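Local coordinates for protein p450 cytochrome, putative (Rippkaea orientalis, PDB 6Y01) that probably binds and carries the molybdenum cofactor, as a Rossmann-fold Moco carrier protein of the SLOG superfamily, at residues Arg101-Val106 with Ser123-Ala128; Val48-Gly53 with Leu72-Pro78; Gln37-Leu41 with Pro162-Ile166; Ser63-Lys67 with Asp87-Ile91. One frame throughout, in Å; residues are numbered along the deposited sequence.

Contact 1: residues Arg101-Val106 with Ser123-Ala128; sequences RNNINV and SEVALA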
loop_
_atom_site.group_PDB
_atom_site.type_symbol
_atom_site.label_atom_id
_atom_site.label_comp_id
_atom_site.label_asym_id
_atom_site.label_seq_id
_atom_site.Cartn_x
_atom_site.Cartn_y
_atom_site.Cartn_z
ATOM N N ARG D 101 -3.946 5.333 -0.397
ATOM C CA ARG D 101 -4.837 4.922 -1.489
ATOM C C ARG D 101 -4.945 5.948 -2.602
ATOM O O ARG D 101 -5.422 5.617 -3.678
ATOM C CB ARG D 101 -6.253 4.554 -0.997
ATOM C CG ARG D 101 -7.165 5.667 -0.488
ATOM C CD ARG D 101 -7.723 6.569 -1.556
ATOM N NE ARG D 101 -8.936 7.179 -1.063
ATOM C CZ ARG D 101 -9.019 8.192 -0.268
ATOM N NH1 ARG D 101 -7.962 8.832 0.228
ATOM N NH2 ARG D 101 -10.174 8.571 0.213
ATOM N N ASN D 102 -4.480 7.165 -2.388
ATOM C CA ASN D 102 -4.594 8.225 -3.389
ATOM C C ASN D 102 -3.951 7.752 -4.709
ATOM O O ASN D 102 -4.395 8.108 -5.791
ATOM C CB ASN D 102 -3.959 9.525 -2.843
ATOM C CG ASN D 102 -4.720 10.119 -1.674
ATOM O OD1 ASN D 102 -5.657 9.539 -1.239
ATOM N ND2 ASN D 102 -4.337 11.302 -1.166
ATOM N N ASN D 103 -2.875 6.946 -4.617
ATOM C CA ASN D 103 -2.182 6.502 -5.829
ATOM C C ASN D 103 -3.077 5.540 -6.617
ATOM O O ASN D 103 -3.036 5.541 -7.830
ATOM C CB ASN D 103 -0.779 5.918 -5.537
ATOM C CG ASN D 103 0.151 6.083 -6.735
ATOM O OD1 ASN D 103 0.285 7.149 -7.350
ATOM N ND2 ASN D 103 0.872 5.024 -7.039
ATOM N N ILE D 104 -3.875 4.726 -5.920
ATOM C CA ILE D 104 -4.808 3.815 -6.606
ATOM C C ILE D 104 -5.847 4.627 -7.351
ATOM O O ILE D 104 -6.145 4.290 -8.513
ATOM C CB ILE D 104 -5.488 2.883 -5.588
ATOM C CG1 ILE D 104 -4.430 2.068 -4.831
ATOM C CG2 ILE D 104 -6.497 2.001 -6.309
ATOM C CD1 ILE D 104 -4.997 1.204 -3.768
ATOM N N ASN D 105 -6.328 5.702 -6.718
ATOM C CA ASN D 105 -7.354 6.533 -7.390
ATOM C C ASN D 105 -6.835 6.997 -8.745
ATOM O O ASN D 105 -7.504 6.996 -9.740
ATOM C CB ASN D 105 -7.727 7.778 -6.570
ATOM C CG ASN D 105 -8.349 7.477 -5.215
ATOM O OD1 ASN D 105 -8.577 6.375 -4.908
ATOM N ND2 ASN D 105 -8.520 8.491 -4.355
ATOM N N VAL D 106 -5.566 7.465 -8.738
ATOM C CA VAL D 106 -5.030 8.091 -9.975
ATOM C C VAL D 106 -4.620 7.051 -10.992
ATOM O O VAL D 106 -4.880 7.247 -12.181
ATOM C CB VAL D 106 -4.027 9.201 -9.709
ATOM C CG1 VAL D 106 -4.606 10.260 -8.751
ATOM C CG2 VAL D 106 -2.747 8.616 -9.240
ATOM N N SER D 123 -2.390 16.537 -3.323
ATOM C CA SER D 123 -1.577 15.292 -3.359
ATOM C C SER D 123 -2.000 14.430 -4.545
ATOM O O SER D 123 -1.144 13.892 -5.241
ATOM C CB SER D 123 -1.606 14.520 -2.058
ATOM O OG SER D 123 -2.773 13.717 -1.881
ATOM N N GLU D 124 -3.322 14.285 -4.779
ATOM C CA GLU D 124 -3.780 13.443 -5.884
ATOM C C GLU D 124 -3.431 14.023 -7.245
ATOM O O GLU D 124 -3.033 13.266 -8.129
ATOM C CB GLU D 124 -5.303 13.222 -5.786
ATOM C CG GLU D 124 -5.588 12.328 -4.645
ATOM C CD GLU D 124 -6.890 11.675 -4.552
ATOM O OE1 GLU D 124 -7.456 11.353 -5.686
ATOM O OE2 GLU D 124 -7.266 11.330 -3.419
ATOM N N VAL D 125 -3.609 15.321 -7.411
ATOM C CA VAL D 125 -3.218 15.954 -8.695
ATOM C C VAL D 125 -1.721 15.744 -8.934
ATOM O O VAL D 125 -1.361 15.398 -10.034
ATOM C CB VAL D 125 -3.585 17.425 -8.715
ATOM C CG1 VAL D 125 -2.988 18.141 -9.907
ATOM C CG2 VAL D 125 -5.110 17.604 -8.711
ATOM N N ALA D 126 -0.916 15.975 -7.904
ATOM C CA ALA D 126 0.542 15.815 -8.050
ATOM C C ALA D 126 0.866 14.381 -8.475
ATOM O O ALA D 126 1.686 14.179 -9.400
ATOM C CB ALA D 126 1.240 16.237 -6.779
ATOM N N LEU D 127 0.286 13.394 -7.791
ATOM C CA LEU D 127 0.517 11.968 -8.136
ATOM C C LEU D 127 0.031 11.652 -9.552
ATOM O O LEU D 127 0.657 10.924 -10.277
ATOM C CB LEU D 127 -0.138 11.043 -7.105
ATOM C CG LEU D 127 0.485 11.058 -5.714
ATOM C CD1 LEU D 127 -0.414 10.321 -4.708
ATOM C CD2 LEU D 127 1.851 10.445 -5.741
ATOM N N ALA D 128 -1.158 12.166 -9.917
ATOM C CA ALA D 128 -1.649 11.916 -11.272
ATOM C C ALA D 128 -0.690 12.475 -12.313
ATOM O O ALA D 128 -0.353 11.770 -13.274
ATOM C CB ALA D 128 -3.031 12.534 -11.433
#

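Contact 2: residues Val48-Gly53 with Leu72-Pro78; sequences VLLTGG and LTIGILP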
loop_
_atom_site.group_PDB
_atom_site.type_symbol
_atom_site.label_atom_id
_atom_site.label_comp_id
_atom_site.label_asym_id
_atom_site.label_seq_id
_atom_site.Cartn_x
_atom_site.Cartn_y
_atom_site.Cartn_z
ATOM N N VAL D 48 -17.893 5.518 -15.969
ATOM C CA VAL D 48 -17.870 5.117 -14.565
ATOM C C VAL D 48 -17.268 6.257 -13.754
ATOM O O VAL D 48 -16.217 6.836 -14.194
ATOM C CB VAL D 48 -17.100 3.817 -14.414
ATOM C CG1 VAL D 48 -16.978 3.422 -12.961
ATOM C CG2 VAL D 48 -17.766 2.721 -15.227
ATOM N N LEU D 49 -17.823 6.549 -12.595
ATOM C CA LEU D 49 -17.275 7.555 -11.680
ATOM C C LEU D 49 -16.490 6.852 -10.610
ATOM O O LEU D 49 -16.961 5.913 -10.001
ATOM C CB LEU D 49 -18.398 8.338 -11.010
ATOM C CG LEU D 49 -17.929 9.306 -9.924
ATOM C CD1 LEU D 49 -17.206 10.460 -10.519
ATOM C CD2 LEU D 49 -19.107 9.809 -9.133
ATOM N N LEU D 50 -15.252 7.345 -10.405
ATOM C CA LEU D 50 -14.393 6.879 -9.293
ATOM C C LEU D 50 -14.127 8.032 -8.359
ATOM O O LEU D 50 -13.801 9.131 -8.812
ATOM C CB LEU D 50 -13.091 6.261 -9.831
ATOM C CG LEU D 50 -12.176 5.698 -8.750
ATOM C CD1 LEU D 50 -11.222 4.684 -9.345
ATOM C CD2 LEU D 50 -11.245 6.807 -8.205
ATOM N N THR D 51 -14.280 7.799 -7.073
ATOM C CA THR D 51 -13.874 8.780 -6.044
ATOM C C THR D 51 -13.176 8.056 -4.908
ATOM O O THR D 51 -13.137 6.821 -4.862
ATOM C CB THR D 51 -15.106 9.511 -5.470
ATOM O OG1 THR D 51 -15.779 8.684 -4.503
ATOM C CG2 THR D 51 -16.069 10.088 -6.503
ATOM N N GLY D 52 -12.650 8.841 -3.985
ATOM C CA GLY D 52 -12.071 8.302 -2.758
ATOM C C GLY D 52 -13.120 7.890 -1.733
ATOM O O GLY D 52 -12.782 7.550 -0.590
ATOM N N GLY D 53 -14.424 8.000 -2.067
ATOM C CA GLY D 53 -15.453 7.449 -1.172
ATOM C C GLY D 53 -15.819 8.266 0.080
ATOM O O GLY D 53 -16.386 7.748 0.976
ATOM N N LEU D 72 -22.747 4.014 -12.682
ATOM C CA LEU D 72 -22.002 3.191 -11.719
ATOM C C LEU D 72 -20.957 4.046 -11.006
ATOM O O LEU D 72 -20.273 4.869 -11.655
ATOM C CB LEU D 72 -21.303 2.081 -12.465
ATOM C CG LEU D 72 -20.521 1.085 -11.619
ATOM C CD1 LEU D 72 -21.418 0.271 -10.711
ATOM C CD2 LEU D 72 -19.709 0.180 -12.531
ATOM N N THR D 73 -20.910 3.882 -9.717
ATOM C CA THR D 73 -19.955 4.590 -8.857
ATOM C C THR D 73 -19.040 3.622 -8.122
ATOM O O THR D 73 -19.466 2.652 -7.545
ATOM C CB THR D 73 -20.673 5.509 -7.875
ATOM O OG1 THR D 73 -21.531 4.697 -7.071
ATOM C CG2 THR D 73 -21.458 6.577 -8.610
ATOM N N ILE D 74 -17.739 3.968 -8.114
ATOM C CA ILE D 74 -16.697 3.187 -7.427
ATOM C C ILE D 74 -16.090 4.101 -6.363
ATOM O O ILE D 74 -15.802 5.287 -6.674
ATOM C CB ILE D 74 -15.572 2.782 -8.386
ATOM C CG1 ILE D 74 -16.038 2.188 -9.701
ATOM C CG2 ILE D 74 -14.596 1.850 -7.646
ATOM C CD1 ILE D 74 -16.877 0.933 -9.589
ATOM N N GLY D 75 -15.942 3.565 -5.162
ATOM C CA GLY D 75 -15.264 4.329 -4.110
ATOM C C GLY D 75 -14.033 3.568 -3.642
ATOM O O GLY D 75 -14.121 2.393 -3.352
ATOM N N ILE D 76 -12.903 4.274 -3.574
ATOM C CA ILE D 76 -11.604 3.681 -3.116
ATOM C C ILE D 76 -11.406 4.178 -1.694
ATOM O O ILE D 76 -11.007 5.317 -1.494
ATOM C CB ILE D 76 -10.442 4.078 -4.016
ATOM C CG1 ILE D 76 -10.719 3.855 -5.486
ATOM C CG2 ILE D 76 -9.211 3.351 -3.561
ATOM C CD1 ILE D 76 -11.054 2.445 -5.845
ATOM N N LEU D 77 -11.741 3.329 -0.732
ATOM C CA LEU D 77 -11.851 3.750 0.660
ATOM C C LEU D 77 -10.511 3.609 1.347
ATOM O O LEU D 77 -9.832 2.578 1.199
ATOM C CB LEU D 77 -12.891 2.900 1.396
ATOM C CG LEU D 77 -14.325 2.944 0.812
ATOM C CD1 LEU D 77 -15.170 2.096 1.653
ATOM C CD2 LEU D 77 -14.828 4.320 0.764
ATOM N N PRO D 78 -10.161 4.591 2.183
ATOM C CA PRO D 78 -8.896 4.519 2.930
ATOM C C PRO D 78 -8.951 3.631 4.166
ATOM O O PRO D 78 -7.932 3.172 4.653
ATOM C CB PRO D 78 -8.660 5.991 3.307
ATOM C CG PRO D 78 -10.061 6.573 3.442
ATOM C CD PRO D 78 -10.839 5.875 2.358
HETATM O O HOH W 1 -17.667 7.190 -5.679
#

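Contact 3: residues Gln37-Leu41 with Pro162-Ile166; sequences QLGQL and PENCI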
loop_
_atom_site.group_PDB
_atom_site.type_symbol
_atom_site.label_atom_id
_atom_site.label_comp_id
_atom_site.label_asym_id
_atom_site.label_seq_id
_atom_site.Cartn_x
_atom_site.Cartn_y
_atom_site.Cartn_z
ATOM N N GLN D 37 -23.079 18.220 -10.688
ATOM C CA GLN D 37 -23.279 18.290 -12.156
ATOM C C GLN D 37 -22.321 17.344 -12.876
ATOM O O GLN D 37 -22.747 16.638 -13.811
ATOM C CB GLN D 37 -23.171 19.717 -12.704
ATOM C CG GLN D 37 -24.279 20.622 -12.196
ATOM C CD GLN D 37 -24.156 22.019 -12.760
ATOM O OE1 GLN D 37 -23.134 22.363 -13.364
ATOM N NE2 GLN D 37 -25.177 22.848 -12.573
ATOM N N LEU D 38 -21.046 17.346 -12.485
ATOM C CA LEU D 38 -20.069 16.414 -13.088
ATOM C C LEU D 38 -20.525 14.987 -12.935
ATOM O O LEU D 38 -20.399 14.225 -13.903
ATOM C CB LEU D 38 -18.688 16.551 -12.422
ATOM C CG LEU D 38 -17.801 17.644 -12.933
ATOM C CD1 LEU D 38 -16.532 17.678 -12.058
ATOM C CD2 LEU D 38 -17.437 17.390 -14.391
ATOM N N GLY D 39 -20.966 14.608 -11.741
ATOM C CA GLY D 39 -21.383 13.214 -11.549
ATOM C C GLY D 39 -22.489 12.830 -12.524
ATOM O O GLY D 39 -22.447 11.778 -13.137
ATOM N N GLN D 40 -23.492 13.697 -12.632
ATOM C CA GLN D 40 -24.609 13.473 -13.573
ATOM C C GLN D 40 -24.066 13.354 -14.999
ATOM O O GLN D 40 -24.413 12.429 -15.716
ATOM C CB GLN D 40 -25.629 14.622 -13.518
ATOM C CG GLN D 40 -26.386 14.677 -12.228
ATOM C CD GLN D 40 -27.330 15.848 -12.174
ATOM O OE1 GLN D 40 -28.431 15.749 -12.712
ATOM N NE2 GLN D 40 -26.904 16.907 -11.479
ATOM N N LEU D 41 -23.195 14.286 -15.418
ATOM C CA LEU D 41 -22.727 14.309 -16.822
ATOM C C LEU D 41 -21.851 13.086 -17.136
ATOM O O LEU D 41 -21.920 12.547 -18.239
ATOM C CB LEU D 41 -21.969 15.605 -17.123
ATOM C CG LEU D 41 -22.768 16.889 -17.020
ATOM C CD1 LEU D 41 -21.850 18.077 -17.160
ATOM C CD2 LEU D 41 -23.885 16.947 -18.059
ATOM N N PRO D 162 -18.366 22.182 -15.661
ATOM C CA PRO D 162 -18.550 20.741 -15.783
ATOM C C PRO D 162 -18.681 20.287 -17.236
ATOM O O PRO D 162 -18.069 19.298 -17.613
ATOM C CB PRO D 162 -19.805 20.490 -14.937
ATOM C CG PRO D 162 -19.728 21.564 -13.906
ATOM C CD PRO D 162 -19.283 22.781 -14.681
ATOM N N GLU D 163 -19.491 20.987 -18.023
ATOM C CA GLU D 163 -19.653 20.632 -19.443
ATOM C C GLU D 163 -18.306 20.658 -20.170
ATOM O O GLU D 163 -18.030 19.783 -20.982
ATOM C CB GLU D 163 -20.677 21.588 -20.092
ATOM C CG GLU D 163 -22.064 21.430 -19.541
ATOM C CD GLU D 163 -22.366 22.073 -18.173
ATOM O OE1 GLU D 163 -21.484 22.824 -17.580
ATOM O OE2 GLU D 163 -23.516 21.822 -17.675
ATOM N N ASN D 164 -17.482 21.664 -19.872
ATOM C CA ASN D 164 -16.151 21.778 -20.512
ATOM C C ASN D 164 -15.284 20.586 -20.094
ATOM O O ASN D 164 -14.535 20.080 -20.925
ATOM C CB ASN D 164 -15.521 23.122 -20.163
ATOM C CG ASN D 164 -14.198 23.372 -20.850
ATOM O OD1 ASN D 164 -13.268 23.876 -20.222
ATOM N ND2 ASN D 164 -14.125 23.103 -22.140
ATOM N N CYS D 165 -15.386 20.127 -18.846
ATOM C CA CYS D 165 -14.668 18.901 -18.432
ATOM C C CYS D 165 -15.035 17.731 -19.348
ATOM O O CYS D 165 -14.123 16.987 -19.752
ATOM C CB CYS D 165 -14.979 18.485 -17.005
ATOM S SG CYS D 165 -14.392 19.636 -15.751
ATOM N N ILE D 166 -16.319 17.557 -19.638
ATOM C CA ILE D 166 -16.757 16.427 -20.481
ATOM C C ILE D 166 -16.173 16.598 -21.884
ATOM O O ILE D 166 -15.694 15.601 -22.448
ATOM C CB ILE D 166 -18.299 16.321 -20.515
ATOM C CG1 ILE D 166 -18.870 16.182 -19.108
ATOM C CG2 ILE D 166 -18.728 15.193 -21.421
ATOM C CD1 ILE D 166 -18.437 14.953 -18.337
#

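Contact 4: residues Ser63-Lys67 with Asp87-Ile91; sequences SQGAK and DAVDI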
loop_
_atom_site.group_PDB
_atom_site.type_symbol
_atom_site.label_atom_id
_atom_site.label_comp_id
_atom_site.label_asym_id
_atom_site.label_seq_id
_atom_site.Cartn_x
_atom_site.Cartn_y
_atom_site.Cartn_z
ATOM N N SER D 63 -20.907 11.499 -6.462
ATOM C CA SER D 63 -21.477 10.143 -6.417
ATOM C C SER D 63 -23.000 10.253 -6.477
ATOM O O SER D 63 -23.624 9.482 -7.222
ATOM C CB SER D 63 -21.040 9.373 -5.184
ATOM O OG SER D 63 -19.671 9.100 -5.290
ATOM N N GLN D 64 -23.598 11.165 -5.716
ATOM C CA GLN D 64 -25.061 11.342 -5.764
ATOM C C GLN D 64 -25.469 11.801 -7.165
ATOM O O GLN D 64 -26.546 11.406 -7.641
ATOM C CB GLN D 64 -25.508 12.305 -4.683
ATOM C CG GLN D 64 -25.433 11.711 -3.279
ATOM C CD GLN D 64 -26.171 12.480 -2.217
ATOM O OE1 GLN D 64 -27.128 13.220 -2.510
ATOM N NE2 GLN D 64 -25.855 12.266 -0.953
ATOM N N GLY D 65 -24.725 12.679 -7.804
ATOM C CA GLY D 65 -25.006 13.113 -9.177
ATOM C C GLY D 65 -25.038 11.954 -10.149
ATOM O O GLY D 65 -25.961 11.812 -10.957
ATOM N N ALA D 66 -24.024 11.100 -10.068
ATOM C CA ALA D 66 -23.914 9.946 -10.955
ATOM C C ALA D 66 -25.104 9.027 -10.685
ATOM O O ALA D 66 -25.683 8.486 -11.640
ATOM C CB ALA D 66 -22.572 9.219 -10.785
ATOM N N LYS D 67 -25.437 8.798 -9.417
ATOM C CA LYS D 67 -26.567 7.895 -9.130
ATOM C C LYS D 67 -27.894 8.450 -9.628
ATOM O O LYS D 67 -28.767 7.684 -10.095
ATOM C CB LYS D 67 -26.654 7.587 -7.641
ATOM C CG LYS D 67 -25.524 6.722 -7.109
ATOM C CD LYS D 67 -25.184 5.554 -8.014
ATOM C CE LYS D 67 -26.311 4.582 -8.234
ATOM N NZ LYS D 67 -25.890 3.518 -9.196
ATOM N N ASP D 87 -24.495 5.520 0.658
ATOM C CA ASP D 87 -25.384 4.766 -0.210
ATOM C C ASP D 87 -25.149 5.134 -1.649
ATOM O O ASP D 87 -25.583 4.382 -2.491
ATOM C CB ASP D 87 -26.866 5.122 0.089
ATOM C CG ASP D 87 -27.399 4.493 1.360
ATOM O OD1 ASP D 87 -26.718 3.610 1.950
ATOM O OD2 ASP D 87 -28.532 4.846 1.729
ATOM N N ALA D 88 -24.474 6.242 -1.954
ATOM C CA ALA D 88 -24.260 6.636 -3.372
ATOM C C ALA D 88 -23.057 5.943 -4.033
ATOM O O ALA D 88 -22.865 6.105 -5.251
ATOM C CB ALA D 88 -24.112 8.104 -3.491
ATOM N N VAL D 89 -22.360 5.105 -3.264
ATOM C CA VAL D 89 -21.218 4.325 -3.785
ATOM C C VAL D 89 -21.695 2.921 -4.066
ATOM O O VAL D 89 -22.101 2.220 -3.103
ATOM C CB VAL D 89 -20.073 4.277 -2.760
ATOM C CG1 VAL D 89 -18.961 3.276 -3.226
ATOM C CG2 VAL D 89 -19.542 5.683 -2.474
ATOM N N ASP D 90 -21.631 2.469 -5.305
ATOM C CA ASP D 90 -22.107 1.096 -5.669
ATOM C C ASP D 90 -21.064 0.023 -5.315
ATOM O O ASP D 90 -21.426 -1.055 -4.837
ATOM C CB ASP D 90 -22.369 0.991 -7.163
ATOM C CG ASP D 90 -23.505 1.859 -7.640
ATOM O OD1 ASP D 90 -24.513 1.981 -6.899
ATOM O OD2 ASP D 90 -23.376 2.489 -8.715
ATOM N N ILE D 91 -19.780 0.338 -5.570
ATOM C CA ILE D 91 -18.686 -0.631 -5.387
ATOM C C ILE D 91 -17.662 -0.015 -4.433
ATOM O O ILE D 91 -17.055 0.982 -4.781
ATOM C CB ILE D 91 -18.016 -0.971 -6.739
ATOM C CG1 ILE D 91 -19.015 -1.523 -7.765
ATOM C CG2 ILE D 91 -16.806 -1.913 -6.520
ATOM C CD1 ILE D 91 -19.638 -2.809 -7.361
#

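Contact 1: residues Arg101-Val106 with Ser123-Ala128
Asn102 and Val106 pack against Ser123, Glu124 and Leu127 where segments 102-106 and 123-128 of two Rossmann-fold helices cross at -54°, axes 9.1 Å apart. Glu124 closes a glycine-rich GxGTxxE sequence that recalls the PGGxGTxxE signature of related SLOG proteins. Asn102 ND2 donates to Ser123 OG at 3.0 Å, close to the amide plane, in the serine conformer described here; that hydroxyl is also bonded to Gly120 O. Asn102 OD1 takes a weak bond from Arg101 NH1 at 2.8 Å, though the guanidinium is held mainly by NE on Ile76 O and NH2 on Gly52 O. The Asn102 and Glu124 side chains cross at about a right angle, amide and carboxylate planes 47° apart, with OD1 3.2 Å from Glu124 OE2, two acceptors and not a bond. Glu124 OE2 receives a weak bond from Asn105 ND2 at 3.2 Å. With an alanine here instead of Asn102, Ser123 OG would probably lose its partner on the opposing helix and Arg101 NH1 an acceptor. Val106 CG1, beside its backbone N (chi1 -53°), lies 3.4 Å from Glu124 O and 3.9 Å from Ala128 CB, where a small methyl suits the space. Asn105 and Glu124 reach Met21 of strand 17-21, Val125 and Ala128 lean on strand 135-138, Ile104 meets strand 73-77, and Leu127 of the second subunit packs on Asn102 and Ser123.

Contact 2: residues Val48-Gly53 with Leu72-Pro78
Val48 and Leu49 open a parallel pairing with Leu72, Thr73 and Ile74: strands 48-51 and 73-77, joined through helix 58-68 in a beta-alpha-beta unit of the Rossmann-type sheet. Four backbone bonds zip them together, among them Ile74 N to Leu49 O at 2.8 Å and Ile76 N to Thr51 O at 2.9 Å. Ile74 is typical of the apolar packing. Its CB lies 3.8 Å from Leu49 O; CG1, turned beside its own backbone N (chi1 -48°), runs up against Val48 CG1 at 3.6 Å, and CD1 ends 4.2 Å from that same methyl. Beta-branched residues suit such strands, and Ile91 of the third subunit covers Ile74. The other face, with Leu49 and Thr73, is covered by Ala66 of helix 58-68. Past the strand, Gly53 has a positive phi, and any CB there would collide with Leu77 CD2. The carbonyl oxygens of Gly52 and Ile76 come close without bonding; each accepts from the Arg101 guanidinium, which reconciles them. Thr51 OG1 accepts from Gly53 N at 2.9 Å in an ST turn, and a water bonded to that hydroxyl donates to Ile74 O at 2.8 Å.

Contact 3: residues Gln37-Leu41 with Pro162-Ile166
Pro162 is the hub here, its ring set among Gln37, Leu38 and Leu41. Its CG touches Gln37 OE1 at 3.5 Å, while its CB is met by two leucine methyls, Leu38 CD2 and Leu41 CD1, each 3.9 Å away. Leu38 crosses the proline at about a right angle, and its CD2 continues to Cys165 CB at 3.8 Å. Leu41 works on two fronts: CD1 passes over the Pro162-Glu163 peptide, 3.8 Å from Glu163 N, and CB abuts Ile166 CG1 at 3.7 Å. Ile166 presents that branch because CG1 lies beside the backbone N (chi1 -57°), its CD1 also reaching Leu41 CB. At the exposed border Glu163 bends at chi2 (78°), which brings its carboxylate back, OE2 lying 4.1 Å from Leu41 CD1 though still near solvent. Helices 29-44 and 162-176 thus lie side by side in one helical layer of the Rossmann-type fold; their segments 37-41 and 162-166 cross at -37°, axes 9.5 Å apart, and the contact is wholly one of van der Waals packing. Beneath it, Leu38 and Cys165 both rest on Ile113 of strand 111-115 and Leu138 of strand 135-138, and Ile166 leans on Trp47. Proline suits the first turn of a helix, where no backbone N-H is needed for an intrahelical bond; there Asn164 N is bonded to Ser161 OG, and Asn164 OD1 to Ser160 N.

Contact 4: residues Ser63-Lys67 with Asp87-Ile91
Lys67 NZ and Asp90 form a salt bridge between helix 58-68 and the loop leading to strand 91-94. The stronger bond runs to Asp90 OD2 at 2.8 Å, on its syn lone pair, and a weak one goes to Asp90 OD1 at 3.1 Å, so the ammonium spans both oxygens. The same NZ also bonds Gly71 O. Lys67 CG, beside the backbone N (chi1 -69°), lies 3.3 Å from Ala88 O; bends at chi2 and chi3 (-44° and -61°) then carry CD, CE and NZ round to Asp90. Ala88 O is itself satisfied by Thr73 OG1, which is also bonded to Asp90 N. Ala88 CB, small enough for the spot, sits 3.7 Å from Ser63 CB and 3.8 Å from Gln64 CG. The polar ends of these two look elsewhere: Ser63 OG bonds Met59 O, and Gln64 NE2 bonds Glu60 OE2. A methionine in place of Lys67 would probably leave the Asp90 carboxylate without its countercharge and Gly71 O without this donor. Since both ends are partly exposed, solvent probably tempers the attraction; the threonine steadies the loop backbone, while the two-oxygen grip of NZ probably limits how the carboxylate can turn.

Contacts 2 and 4 form one neighbourhood, their centres 8 Å apart: Gly75 N probably bonds Ile91 O at 2.8 Å, extending the sheet to strand 91-94, and both meet the third subunit. Contact 2 also touches contact 1, through Arg101 and where Asn105 OD1 packs 3.1 Å from Ile76 CB. Contacts 1 and 3 lie on opposite sides of the chain's centre, about 20 Å between centres. Contacts 3 and 4 touch, Gln40 CG lying 3.2 Å from Gly65 O. The GxGTxxE sequence of contact 1 and the glycines after strand 48-51 in contact 2 are consistent with a ligand site at that end of the sheet, as in related SLOG proteins.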